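Local coordinates for protein pngf-ii (Elizabethkingia meningoseptica, PDB 4R4X) that probably removes asparagine-linked glycans from glycoproteins and glycopeptides, acting as a peptide:N-glycosidase of the PNGase F family, at residues 22-27 / 35-40; 47-52 / 62-67; 70-75 / 174-179; 78-83 / 125-130. All coordinates share one frame; numbering follows the deposited sequence.

Contact 1: 22-27 / 35-40; sequences HIISIT and FNEKIK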
loop_
_atom_site.group_PDB
_atom_site.type_symbol
_atom_site.label_atom_id
_atom_site.label_comp_id
_atom_site.label_asym_id
_atom_site.label_seq_id
_atom_site.Cartn_x
_atom_site.Cartn_y
_atom_site.Cartn_z
ATOM N N HIS A 22 -11.812 3.798 -31.402
ATOM C CA HIS A 22 -12.074 2.656 -32.296
ATOM C C HIS A 22 -10.878 1.711 -32.389
ATOM O O HIS A 22 -9.746 2.134 -32.534
ATOM C CB HIS A 22 -12.443 3.121 -33.692
ATOM C CG HIS A 22 -13.666 3.983 -33.742
ATOM N ND1 HIS A 22 -14.938 3.461 -33.769
ATOM C CD2 HIS A 22 -13.812 5.330 -33.760
ATOM C CE1 HIS A 22 -15.815 4.447 -33.819
ATOM N NE2 HIS A 22 -15.158 5.592 -33.809
ATOM N N ILE A 23 -11.163 0.421 -32.313
ATOM C CA ILE A 23 -10.153 -0.601 -32.522
ATOM C C ILE A 23 -9.773 -0.642 -34.003
ATOM O O ILE A 23 -10.616 -0.440 -34.885
ATOM C CB ILE A 23 -10.650 -1.971 -31.990
ATOM C CG1 ILE A 23 -10.801 -1.921 -30.464
ATOM C CG2 ILE A 23 -9.684 -3.087 -32.374
ATOM C CD1 ILE A 23 -11.826 -2.887 -29.889
ATOM N N ILE A 24 -8.490 -0.857 -34.271
ATOM C CA ILE A 24 -7.976 -0.930 -35.635
ATOM C C ILE A 24 -7.084 -2.159 -35.802
ATOM O O ILE A 24 -6.205 -2.405 -34.985
ATOM C CB ILE A 24 -7.167 0.335 -36.008
ATOM C CG1 ILE A 24 -8.010 1.597 -35.764
ATOM C CG2 ILE A 24 -6.665 0.246 -37.455
ATOM C CD1 ILE A 24 -7.284 2.915 -35.997
ATOM N N SER A 25 -7.293 -2.903 -36.887
ATOM C CA SER A 25 -6.396 -3.993 -37.266
ATOM C C SER A 25 -5.738 -3.587 -38.568
ATOM O O SER A 25 -6.428 -3.125 -39.499
ATOM C CB SER A 25 -7.170 -5.303 -37.437
ATOM O OG SER A 25 -6.361 -6.376 -37.945
ATOM N N ILE A 26 -4.419 -3.734 -38.638
ATOM C CA ILE A 26 -3.692 -3.558 -39.884
ATOM C C ILE A 26 -3.030 -4.867 -40.241
ATOM O O ILE A 26 -2.296 -5.445 -39.426
ATOM C CB ILE A 26 -2.648 -2.442 -39.787
ATOM C CG1 ILE A 26 -3.344 -1.126 -39.444
ATOM C CG2 ILE A 26 -1.888 -2.326 -41.102
ATOM C CD1 ILE A 26 -2.394 0.016 -39.168
ATOM N N THR A 27 -3.279 -5.359 -41.450
ATOM C CA THR A 27 -2.896 -6.720 -41.746
ATOM C C THR A 27 -2.523 -6.956 -43.200
ATOM O O THR A 27 -3.082 -6.331 -44.098
ATOM C CB THR A 27 -4.041 -7.668 -41.322
ATOM O OG1 THR A 27 -3.581 -9.016 -41.363
ATOM C CG2 THR A 27 -5.261 -7.512 -42.222
ATOM N N PHE A 35 -4.356 -2.572 -32.676
ATOM C CA PHE A 35 -4.293 -1.462 -31.763
ATOM C C PHE A 35 -5.596 -0.661 -31.825
ATOM O O PHE A 35 -6.694 -1.252 -31.975
ATOM C CB PHE A 35 -2.958 -0.651 -31.936
ATOM C CG PHE A 35 -2.761 0.068 -33.275
ATOM C CD1 PHE A 35 -3.610 -0.080 -34.362
ATOM C CD2 PHE A 35 -1.638 0.879 -33.436
ATOM C CE1 PHE A 35 -3.355 0.594 -35.561
ATOM C CE2 PHE A 35 -1.372 1.545 -34.626
ATOM C CZ PHE A 35 -2.251 1.416 -35.695
ATOM N N ASN A 36 -5.503 0.649 -31.659
ATOM C CA ASN A 36 -6.664 1.500 -31.720
ATOM C C ASN A 36 -6.298 2.928 -32.150
ATOM O O ASN A 36 -5.127 3.240 -32.356
ATOM C CB ASN A 36 -7.407 1.476 -30.390
ATOM C CG ASN A 36 -6.601 2.064 -29.245
ATOM O OD1 ASN A 36 -5.972 3.128 -29.378
ATOM N ND2 ASN A 36 -6.646 1.385 -28.088
ATOM N N GLU A 37 -7.316 3.765 -32.295
ATOM C CA GLU A 37 -7.146 5.157 -32.774
ATOM C C GLU A 37 -6.202 5.998 -31.920
ATOM O O GLU A 37 -5.260 6.631 -32.435
ATOM C CB GLU A 37 -8.520 5.853 -32.897
ATOM C CG GLU A 37 -9.094 5.701 -34.298
ATOM C CD GLU A 37 -10.526 6.198 -34.455
ATOM O OE1 GLU A 37 -11.112 6.718 -33.473
ATOM O OE2 GLU A 37 -11.050 6.046 -35.583
ATOM N N LYS A 38 -6.433 5.986 -30.616
ATOM C CA LYS A 38 -5.625 6.795 -29.710
ATOM C C LYS A 38 -4.167 6.382 -29.714
ATOM O O LYS A 38 -3.292 7.224 -29.661
ATOM C CB LYS A 38 -6.173 6.740 -28.299
ATOM C CG LYS A 38 -7.357 7.655 -28.060
ATOM C CD LYS A 38 -8.015 7.296 -26.735
ATOM C CE LYS A 38 -8.612 8.495 -26.017
ATOM N NZ LYS A 38 -8.425 8.334 -24.548
ATOM N N ILE A 39 -3.903 5.082 -29.803
ATOM C CA ILE A 39 -2.539 4.617 -29.930
ATOM C C ILE A 39 -1.944 5.014 -31.289
ATOM O O ILE A 39 -0.800 5.459 -31.370
ATOM C CB ILE A 39 -2.446 3.097 -29.756
ATOM C CG1 ILE A 39 -2.845 2.705 -28.331
ATOM C CG2 ILE A 39 -1.040 2.617 -30.097
ATOM C CD1 ILE A 39 -2.965 1.201 -28.084
ATOM N N LYS A 40 -2.694 4.806 -32.360
ATOM C CA LYS A 40 -2.210 5.175 -33.688
ATOM C C LYS A 40 -1.832 6.668 -33.708
ATOM O O LYS A 40 -0.773 7.052 -34.211
ATOM C CB LYS A 40 -3.285 4.914 -34.740
ATOM C CG LYS A 40 -2.814 5.076 -36.176
ATOM C CD LYS A 40 -3.914 4.715 -37.168
ATOM C CE LYS A 40 -3.598 5.256 -38.566
ATOM N NZ LYS A 40 -4.796 5.234 -39.440
#
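In the beta hairpin of strands 23-27 and 31-36, Ile24 and Phe35 face each other as an antiparallel hydrogen-bonded pair, just before the second strand gives way to the short helix 37-40. Ile24 N donates to Phe35 O at 2.9 Å and Phe35 N to Ile24 O at 3.0 Å, both nearly straight at hydrogen. Beyond them Ile23 and Asn36 form a non-hydrogen-bonded pair, and Glu37 N, already in the helix, gives its hydrogen to His22 O at 2.9 Å. Asn36 thus ends the strand and is also the N-cap of the helix: with chi1 at 65°, its side chain turns back so that OD1 accepts from Ile39 N at 2.9 Å. On the sheet face that carries Ile24, Ile26 and Phe35, the phenyl ring brings CE1 to 3.8 Å from Ile24 CG2 and CZ to 3.7 Å from Ile26 CD1. The CD1 end of Ile24 meets the first helical turn, 3.7 Å from Glu37 CG, the two side chains crossing at about a right angle. His22 and Glu37 run side by side, ring and carboxylate planes 74° apart, and Glu37 OE1 sits at the ring edge 3.0 Å from His22 CD2. His22 ND1 is hydrogen-bonded to Tyr8 O of strand 3-12.

Contact 2: 47-52 / 62-67; sequences PFEVNE and QFAFLN. With ZN (zinc ion), chain B.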
loop_
_atom_site.group_PDB
_atom_site.type_symbol
_atom_site.label_atom_id
_atom_site.label_comp_id
_atom_site.label_asym_id
_atom_site.label_seq_id
_atom_site.Cartn_x
_atom_site.Cartn_y
_atom_site.Cartn_z
ATOM N N PRO A 47 -0.282 2.922 -18.953
ATOM C CA PRO A 47 0.242 1.917 -19.872
ATOM C C PRO A 47 -0.778 1.597 -20.946
ATOM O O PRO A 47 -1.966 1.644 -20.686
ATOM C CB PRO A 47 0.447 0.707 -18.968
ATOM C CG PRO A 47 -0.651 0.815 -17.964
ATOM C CD PRO A 47 -0.892 2.307 -17.763
ATOM N N PHE A 48 -0.316 1.294 -22.158
ATOM C CA PHE A 48 -1.190 0.800 -23.200
ATOM C C PHE A 48 -0.525 -0.371 -23.921
ATOM O O PHE A 48 0.684 -0.552 -23.815
ATOM C CB PHE A 48 -1.637 1.914 -24.163
ATOM C CG PHE A 48 -0.533 2.536 -24.973
ATOM C CD1 PHE A 48 -0.072 1.940 -26.118
ATOM C CD2 PHE A 48 -0.004 3.768 -24.610
ATOM C CE1 PHE A 48 0.927 2.529 -26.879
ATOM C CE2 PHE A 48 1.003 4.356 -25.355
ATOM C CZ PHE A 48 1.450 3.744 -26.509
ATOM N N GLU A 49 -1.334 -1.172 -24.601
ATOM C CA GLU A 49 -0.840 -2.377 -25.266
ATOM C C GLU A 49 -1.181 -2.457 -26.733
ATOM O O GLU A 49 -2.218 -1.963 -27.196
ATOM C CB GLU A 49 -1.375 -3.623 -24.591
ATOM C CG GLU A 49 -0.813 -3.875 -23.205
ATOM C CD GLU A 49 -1.470 -5.086 -22.592
ATOM O OE1 GLU A 49 -0.969 -6.215 -22.836
ATOM O OE2 GLU A 49 -2.495 -4.890 -21.901
ATOM N N VAL A 50 -0.298 -3.132 -27.447
ATOM C CA VAL A 50 -0.490 -3.462 -28.847
ATOM C C VAL A 50 -0.191 -4.952 -29.031
ATOM O O VAL A 50 0.623 -5.523 -28.302
ATOM C CB VAL A 50 0.488 -2.567 -29.668
ATOM C CG1 VAL A 50 0.964 -3.224 -30.933
ATOM C CG2 VAL A 50 -0.135 -1.204 -29.924
ATOM N N ASN A 51 -0.831 -5.579 -30.017
ATOM C CA ASN A 51 -0.542 -6.965 -30.340
ATOM C C ASN A 51 -0.033 -7.082 -31.797
ATOM O O ASN A 51 -0.459 -6.343 -32.669
ATOM C CB ASN A 51 -1.827 -7.754 -30.088
ATOM C CG ASN A 51 -1.684 -9.224 -30.371
ATOM O OD1 ASN A 51 -1.388 -10.014 -29.468
ATOM N ND2 ASN A 51 -1.920 -9.613 -31.610
ATOM N N GLU A 52 0.907 -7.984 -32.053
ATOM C CA GLU A 52 1.352 -8.263 -33.413
ATOM C C GLU A 52 1.492 -9.755 -33.593
ATOM O O GLU A 52 1.973 -10.453 -32.698
ATOM C CB GLU A 52 2.685 -7.596 -33.730
ATOM C CG GLU A 52 2.633 -6.077 -33.728
ATOM C CD GLU A 52 3.844 -5.426 -34.385
ATOM O OE1 GLU A 52 4.887 -6.096 -34.535
ATOM O OE2 GLU A 52 3.757 -4.234 -34.760
ATOM N N GLN A 62 2.803 -9.559 -27.608
ATOM C CA GLN A 62 2.077 -8.545 -26.903
ATOM C C GLN A 62 3.091 -7.530 -26.386
ATOM O O GLN A 62 4.064 -7.906 -25.746
ATOM C CB GLN A 62 1.315 -9.180 -25.741
ATOM C CG GLN A 62 0.242 -8.290 -25.166
ATOM C CD GLN A 62 -0.982 -8.149 -26.053
ATOM O OE1 GLN A 62 -1.262 -8.980 -26.923
ATOM N NE2 GLN A 62 -1.739 -7.097 -25.813
ATOM N N PHE A 63 2.835 -6.259 -26.640
ATOM C CA PHE A 63 3.735 -5.171 -26.269
ATOM C C PHE A 63 3.006 -4.240 -25.325
ATOM O O PHE A 63 1.880 -3.855 -25.607
ATOM C CB PHE A 63 4.117 -4.338 -27.500
ATOM C CG PHE A 63 4.804 -5.110 -28.577
ATOM C CD1 PHE A 63 4.072 -5.771 -29.543
ATOM C CD2 PHE A 63 6.195 -5.164 -28.638
ATOM C CE1 PHE A 63 4.721 -6.479 -30.555
ATOM C CE2 PHE A 63 6.841 -5.875 -29.639
ATOM C CZ PHE A 63 6.101 -6.534 -30.604
ATOM N N ALA A 64 3.680 -3.824 -24.264
ATOM C CA ALA A 64 3.147 -2.864 -23.318
ATOM C C ALA A 64 4.039 -1.629 -23.283
ATOM O O ALA A 64 5.233 -1.736 -23.040
ATOM C CB ALA A 64 3.040 -3.490 -21.923
ATOM N N PHE A 65 3.434 -0.472 -23.517
ATOM C CA PHE A 65 4.145 0.792 -23.528
ATOM C C PHE A 65 3.964 1.364 -22.124
ATOM O O PHE A 65 2.869 1.703 -21.755
ATOM C CB PHE A 65 3.546 1.724 -24.582
ATOM C CG PHE A 65 3.785 1.268 -26.003
ATOM C CD1 PHE A 65 3.308 0.043 -26.454
ATOM C CD2 PHE A 65 4.474 2.082 -26.895
ATOM C CE1 PHE A 65 3.528 -0.375 -27.765
ATOM C CE2 PHE A 65 4.694 1.667 -28.208
ATOM C CZ PHE A 65 4.219 0.434 -28.638
ATOM N N LEU A 66 5.031 1.412 -21.351
ATOM C CA LEU A 66 4.905 1.682 -19.908
ATOM C C LEU A 66 5.080 3.138 -19.606
ATOM O O LEU A 66 4.438 3.690 -18.687
ATOM C CB LEU A 66 5.935 0.878 -19.130
ATOM C CG LEU A 66 5.850 -0.631 -19.352
ATOM C CD1 LEU A 66 6.854 -1.305 -18.449
ATOM C CD2 LEU A 66 4.446 -1.139 -19.087
ATOM N N ASN A 67 5.972 3.758 -20.360
ATOM C CA ASN A 67 6.223 5.187 -20.218
ATOM C C ASN A 67 6.834 5.646 -21.538
ATOM O O ASN A 67 6.857 4.866 -22.496
ATOM C CB ASN A 67 7.090 5.457 -18.976
ATOM C CG ASN A 67 8.368 4.628 -18.952
ATOM O OD1 ASN A 67 8.574 3.772 -18.098
ATOM N ND2 ASN A 67 9.247 4.918 -19.860
HETATM ZN ZN ZN B . 5.637 -4.902 -36.293
#
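The rings of Phe48 and Phe65 lie in an offset stack, their planes only 18° apart and their centroids separated by 4.5 Å. Phe48 CE1 stands over one face of the Phe65 ring, toward its rim, while Phe65 CB lies over a face of the Phe48 ring, 3.6 Å from its centroid, in a CH-pi contact. The chi1 of 65° at Phe48 sets CG between backbone N and carbonyl carbon and swings the ring across to the neighbouring strand. Val50 continues this apolar face, with CB 4.2 Å from Phe65 CE1. These side chains belong to the antiparallel hairpin of strands 48-54 and 59-65, in which Phe48 with Phe65 and Val50 with Phe63 are hydrogen-bonded pairs; Phe65 N reaches Phe48 O at 2.8 Å. On the other face of the hairpin, Glu49 and Gln62 cross at about a right angle. Gln62 NE2 donates to Glu49 OE1 at 3.2 Å, coming from above the carboxylate plane, and the same oxygen is hydrogen-bonded to Tyr176 OH of helix 173-182. Farther along, the Phe63 ring brings CE1 to 3.8 Å from Glu52 CG, ring and carboxylate planes 75° apart. Both Glu52 oxygens bind the zinc ion, OE1 at 2.3 Å and OE2 at 2.5 Å, and Asp159 supplies another ligand.

Contact 3: 70-75 / 174-179; sequences EIVKTS and LTYKDM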
loop_
_atom_site.group_PDB
_atom_site.type_symbol
_atom_site.label_atom_id
_atom_site.label_comp_id
_atom_site.label_asym_id
_atom_site.label_seq_id
_atom_site.Cartn_x
_atom_site.Cartn_y
_atom_site.Cartn_z
ATOM N N GLU A 70 9.965 3.170 -22.279
ATOM C CA GLU A 70 10.090 1.739 -21.963
ATOM C C GLU A 70 8.964 0.940 -22.590
ATOM O O GLU A 70 7.807 1.295 -22.439
ATOM C CB GLU A 70 10.072 1.528 -20.451
ATOM C CG GLU A 70 10.446 0.138 -19.949
ATOM C CD GLU A 70 10.531 0.077 -18.412
ATOM O OE1 GLU A 70 10.311 1.112 -17.723
ATOM O OE2 GLU A 70 10.811 -1.012 -17.885
ATOM N N ILE A 71 9.333 -0.138 -23.271
ATOM C CA ILE A 71 8.379 -1.122 -23.779
ATOM C C ILE A 71 8.804 -2.529 -23.350
ATOM O O ILE A 71 9.965 -2.912 -23.529
ATOM C CB ILE A 71 8.362 -1.127 -25.322
ATOM C CG1 ILE A 71 7.956 0.252 -25.879
ATOM C CG2 ILE A 71 7.411 -2.198 -25.862
ATOM C CD1 ILE A 71 8.219 0.387 -27.375
ATOM N N VAL A 72 7.846 -3.294 -22.838
ATOM C CA VAL A 72 8.042 -4.700 -22.586
ATOM C C VAL A 72 7.188 -5.519 -23.559
ATOM O O VAL A 72 6.172 -5.042 -24.076
ATOM C CB VAL A 72 7.785 -5.096 -21.117
ATOM C CG1 VAL A 72 8.800 -4.406 -20.217
ATOM C CG2 VAL A 72 6.379 -4.779 -20.642
ATOM N N LYS A 73 7.636 -6.738 -23.827
ATOM C CA LYS A 73 6.892 -7.619 -24.680
ATOM C C LYS A 73 6.903 -9.028 -24.108
ATOM O O LYS A 73 7.804 -9.424 -23.362
ATOM C CB LYS A 73 7.431 -7.583 -26.132
ATOM C CG LYS A 73 8.541 -8.572 -26.432
ATOM C CD LYS A 73 9.088 -8.472 -27.851
ATOM C CE LYS A 73 8.480 -9.515 -28.768
ATOM N NZ LYS A 73 9.051 -9.448 -30.155
ATOM N N THR A 74 5.882 -9.779 -24.465
ATOM C CA THR A 74 5.847 -11.178 -24.149
ATOM C C THR A 74 5.381 -11.871 -25.424
ATOM O O THR A 74 4.536 -11.324 -26.164
ATOM C CB THR A 74 4.972 -11.422 -22.894
ATOM O OG1 THR A 74 5.410 -12.592 -22.205
ATOM C CG2 THR A 74 3.527 -11.556 -23.239
ATOM N N SER A 75 5.926 -13.059 -25.689
ATOM C CA SER A 75 5.663 -13.782 -26.931
ATOM C C SER A 75 5.239 -15.233 -26.682
ATOM O O SER A 75 5.617 -15.821 -25.681
ATOM C CB SER A 75 6.914 -13.753 -27.795
ATOM O OG SER A 75 7.168 -12.419 -28.206
ATOM N N LEU A 174 4.188 -13.607 -16.600
ATOM C CA LEU A 174 3.872 -13.105 -15.261
ATOM C C LEU A 174 4.558 -11.776 -15.012
ATOM O O LEU A 174 3.963 -10.862 -14.457
ATOM C CB LEU A 174 4.280 -14.102 -14.175
ATOM C CG LEU A 174 3.418 -15.368 -14.120
ATOM C CD1 LEU A 174 4.030 -16.363 -13.142
ATOM C CD2 LEU A 174 1.981 -15.049 -13.747
ATOM N N THR A 175 5.821 -11.689 -15.396
ATOM C CA THR A 175 6.582 -10.459 -15.247
ATOM C C THR A 175 6.009 -9.316 -16.102
ATOM O O THR A 175 5.940 -8.172 -15.663
ATOM C CB THR A 175 8.067 -10.707 -15.591
ATOM O OG1 THR A 175 8.575 -11.705 -14.703
ATOM C CG2 THR A 175 8.874 -9.449 -15.462
ATOM N N TYR A 176 5.643 -9.636 -17.333
ATOM C CA TYR A 176 5.014 -8.683 -18.248
ATOM C C TYR A 176 3.822 -7.974 -17.550
ATOM O O TYR A 176 3.753 -6.737 -17.496
ATOM C CB TYR A 176 4.579 -9.438 -19.512
ATOM C CG TYR A 176 3.809 -8.619 -20.504
ATOM C CD1 TYR A 176 4.465 -7.853 -21.469
ATOM C CD2 TYR A 176 2.425 -8.651 -20.521
ATOM C CE1 TYR A 176 3.761 -7.091 -22.382
ATOM C CE2 TYR A 176 1.714 -7.911 -21.441
ATOM C CZ TYR A 176 2.393 -7.138 -22.364
ATOM O OH TYR A 176 1.676 -6.393 -23.230
ATOM N N LYS A 177 2.915 -8.771 -16.987
ATOM C CA LYS A 177 1.714 -8.232 -16.339
ATOM C C LYS A 177 2.077 -7.421 -15.109
ATOM O O LYS A 177 1.475 -6.372 -14.842
ATOM C CB LYS A 177 0.758 -9.361 -15.932
ATOM C CG LYS A 177 0.162 -10.143 -17.096
ATOM C CD LYS A 177 -0.822 -9.313 -17.883
ATOM C CE LYS A 177 -1.566 -10.163 -18.899
ATOM N NZ LYS A 177 -2.682 -9.373 -19.444
ATOM N N ASP A 178 3.047 -7.928 -14.357
ATOM C CA ASP A 178 3.518 -7.276 -13.131
ATOM C C ASP A 178 4.064 -5.888 -13.424
ATOM O O ASP A 178 3.789 -4.927 -12.691
ATOM C CB ASP A 178 4.607 -8.132 -12.465
ATOM C CG ASP A 178 5.023 -7.602 -11.097
ATOM O OD1 ASP A 178 4.195 -7.624 -10.151
ATOM O OD2 ASP A 178 6.201 -7.194 -10.953
HETATM N N MSE A 179 4.823 -5.776 -14.512
HETATM C CA MSE A 179 5.418 -4.488 -14.884
HETATM C C MSE A 179 4.358 -3.514 -15.337
HETATM O O MSE A 179 4.431 -2.316 -15.011
HETATM C CB MSE A 179 6.519 -4.673 -15.922
HETATM C CG MSE A 179 7.691 -5.360 -15.220
HETATM SE SE MSE A 179 9.155 -5.678 -16.487
HETATM C CE MSE A 179 9.758 -3.811 -16.693
#
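Tyr176, Val72 and the selenomethionine Met179 make up most of this contact between strand 70-75 and helix 174-179, whose directions are 150° apart and whose axes approach to 8.3 Å. No hydrogen bond joins the two segments. Tyr176 leaves the helix with CG anti to its backbone nitrogen (chi1 175°), which carries the ring across to the strand. Thr74 crosses it at about a right angle: its methyl CG2 lies over one face, 4.1 Å from the ring centroid, in a CH-pi contact. At the edge of the ring, Tyr176 CE1 comes within 3.6 Å of Val72 O. The two methyl groups of Val72 are shared between the helix residues, CG2 lying 3.7 Å from Tyr176 CD1 and CG1 packing 3.7 Å from Met179 CE in one of the two modelled conformers of the selenomethionine, so this part of the contact is less certain. Thr74 OG1 is hydrogen-bonded to Lys171 O. Helix 173-182 packs across strands 59-65 and 70-76, its tyrosine also touching Gln62 and Ala64 of strand 59-65, while strand 70-76 runs between that strand, antiparallel to it, and the parallel strand 167-170.

Contact 4: 78-83 / 125-130; sequences TILAKQ and PSILGQ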
loop_
_atom_site.group_PDB
_atom_site.type_symbol
_atom_site.label_atom_id
_atom_site.label_comp_id
_atom_site.label_asym_id
_atom_site.label_seq_id
_atom_site.Cartn_x
_atom_site.Cartn_y
_atom_site.Cartn_z
ATOM N N THR A 78 1.839 -20.610 -29.269
ATOM C CA THR A 78 0.826 -21.635 -29.046
ATOM C C THR A 78 -0.582 -21.074 -28.863
ATOM O O THR A 78 -1.535 -21.848 -28.744
ATOM C CB THR A 78 1.140 -22.482 -27.794
ATOM O OG1 THR A 78 0.951 -21.698 -26.600
ATOM C CG2 THR A 78 2.561 -23.021 -27.842
ATOM N N ILE A 79 -0.728 -19.745 -28.823
ATOM C CA ILE A 79 -2.021 -19.151 -28.458
ATOM C C ILE A 79 -3.147 -19.486 -29.456
ATOM O O ILE A 79 -4.241 -19.899 -29.067
ATOM C CB ILE A 79 -1.914 -17.608 -28.317
ATOM C CG1 ILE A 79 -1.015 -17.256 -27.122
ATOM C CG2 ILE A 79 -3.300 -16.989 -28.151
ATOM C CD1 ILE A 79 -0.988 -15.776 -26.772
ATOM N N LEU A 80 -2.877 -19.276 -30.737
ATOM C CA LEU A 80 -3.896 -19.491 -31.772
ATOM C C LEU A 80 -4.330 -20.958 -31.798
ATOM O O LEU A 80 -5.516 -21.246 -31.782
ATOM C CB LEU A 80 -3.372 -19.047 -33.146
ATOM C CG LEU A 80 -3.053 -17.551 -33.211
ATOM C CD1 LEU A 80 -2.726 -17.123 -34.628
ATOM C CD2 LEU A 80 -4.201 -16.747 -32.630
ATOM N N ALA A 81 -3.357 -21.870 -31.785
ATOM C CA ALA A 81 -3.638 -23.314 -31.831
ATOM C C ALA A 81 -4.573 -23.769 -30.706
ATOM O O ALA A 81 -5.388 -24.657 -30.914
ATOM C CB ALA A 81 -2.329 -24.111 -31.801
ATOM N N LYS A 82 -4.494 -23.132 -29.535
ATOM C CA LYS A 82 -5.336 -23.506 -28.399
ATOM C C LYS A 82 -6.793 -23.056 -28.468
ATOM O O LYS A 82 -7.609 -23.541 -27.701
ATOM C CB LYS A 82 -4.725 -23.008 -27.090
ATOM C CG LYS A 82 -3.445 -23.742 -26.711
ATOM C CD LYS A 82 -2.757 -23.071 -25.531
ATOM C CE LYS A 82 -1.466 -23.790 -25.195
ATOM N NZ LYS A 82 -0.689 -23.026 -24.195
ATOM N N GLN A 83 -7.129 -22.123 -29.353
ATOM C CA GLN A 83 -8.508 -21.630 -29.413
ATOM C C GLN A 83 -9.363 -22.767 -29.935
ATOM O O GLN A 83 -8.952 -23.439 -30.865
ATOM C CB GLN A 83 -8.616 -20.403 -30.341
ATOM C CG GLN A 83 -7.768 -19.246 -29.833
ATOM C CD GLN A 83 -7.931 -17.960 -30.623
ATOM O OE1 GLN A 83 -8.606 -17.910 -31.660
ATOM N NE2 GLN A 83 -7.326 -16.897 -30.107
ATOM N N PRO A 125 -10.722 -7.855 -34.254
ATOM C CA PRO A 125 -10.719 -6.808 -33.216
ATOM C C PRO A 125 -10.235 -7.296 -31.854
ATOM O O PRO A 125 -10.108 -6.487 -30.919
ATOM C CB PRO A 125 -12.202 -6.401 -33.159
ATOM C CG PRO A 125 -12.914 -7.684 -33.452
ATOM C CD PRO A 125 -12.080 -8.367 -34.509
ATOM N N SER A 126 -9.986 -8.603 -31.727
ATOM C CA SER A 126 -9.433 -9.191 -30.501
ATOM C C SER A 126 -8.580 -10.403 -30.893
ATOM O O SER A 126 -8.501 -10.760 -32.055
ATOM C CB SER A 126 -10.551 -9.612 -29.527
ATOM O OG SER A 126 -11.215 -10.775 -29.992
ATOM N N ILE A 127 -7.957 -11.050 -29.931
ATOM C CA ILE A 127 -7.178 -12.269 -30.246
ATOM C C ILE A 127 -8.050 -13.458 -30.766
ATOM O O ILE A 127 -7.548 -14.353 -31.482
ATOM C CB ILE A 127 -6.390 -12.709 -29.001
ATOM C CG1 ILE A 127 -5.283 -13.720 -29.364
ATOM C CG2 ILE A 127 -7.343 -13.262 -27.945
ATOM C CD1 ILE A 127 -4.258 -13.226 -30.360
ATOM N N LEU A 128 -9.338 -13.478 -30.400
ATOM C CA LEU A 128 -10.202 -14.617 -30.728
ATOM C C LEU A 128 -10.502 -14.720 -32.209
ATOM O O LEU A 128 -10.907 -13.748 -32.840
ATOM C CB LEU A 128 -11.515 -14.558 -29.966
ATOM C CG LEU A 128 -11.382 -14.657 -28.449
ATOM C CD1 LEU A 128 -12.747 -14.526 -27.800
ATOM C CD2 LEU A 128 -10.681 -15.938 -28.035
ATOM N N GLY A 129 -10.268 -15.901 -32.767
ATOM C CA GLY A 129 -10.548 -16.166 -34.178
ATOM C C GLY A 129 -9.498 -15.756 -35.189
ATOM O O GLY A 129 -9.731 -15.902 -36.397
ATOM N N GLN A 130 -8.347 -15.258 -34.713
ATOM C CA GLN A 130 -7.302 -14.714 -35.579
ATOM C C GLN A 130 -6.699 -15.734 -36.518
ATOM O O GLN A 130 -6.073 -15.350 -37.487
ATOM C CB GLN A 130 -6.141 -14.181 -34.746
ATOM C CG GLN A 130 -6.446 -12.917 -33.988
ATOM C CD GLN A 130 -6.293 -11.674 -34.818
ATOM O OE1 GLN A 130 -5.622 -11.657 -35.862
ATOM N NE2 GLN A 130 -6.893 -10.601 -34.341
#
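The flat amide of Gln83 meets the backbone of the 125-130 loop through both of its polar atoms. NE2 donates to Ile127 O at 2.9 Å along an almost straight line, 178° at the hydrogen; the acceptor lies in the amide plane of Gln83, whereas the donor stands above the carbonyl plane of Ile127, 60° out of it. At the other corner of the amide, OE1 accepts from Gly129 N at 2.8 Å. Two hydrogen bonds to one side chain fix the rotation of the amide and join it to a type II beta turn running from Ile127 to Gln130, in which Gly129 takes a positive phi. The Gln83 chain is extended beyond CG (chi2 -174°), so that its amide reaches the turn. Apolar packing flanks this polar grip: Ile79 CG2 lies 4.0 Å from Ile127 CG1, the two side chains crossing at about a right angle, and Leu80 CD2 reaches Gln130 CB at 3.9 Å. A second amide, that of Gln130, folds back within the loop, with NE2 donating to Ser126 O at 2.8 Å and OE1 hydrogen-bonded to Arg55 NH2. The contact sets the short, weakly bonded helix about 79-82, which follows strand 70-76, against the loop between strands 109-116 and 134-140, and both Leu80 and Ile127 also touch Val60 of strand 59-65.

In the fold
From the N terminus, contact 1 closes the hairpin of strands 23-27 and 31-36, and contact 2 then closes the next hairpin, of strands 48-54 and 59-65. The two touch where Phe35 and Ile39 pack on strand 48-54, the neighbour of strand 31-36. Strand 70-76 extends this run of strands beside 59-65, and contact 3 brings helix 173-182 back to it after about a hundred residues. Contact 4 is nested inside that long loop, joining the segment just after strand 70-76 to the 125-130 loop, which also touches contact 1 through Pro125 and Ile23. All four belong to the N-terminal part of the protein, related to the N-glycanase N-terminal domain, and none crosses another along the chain.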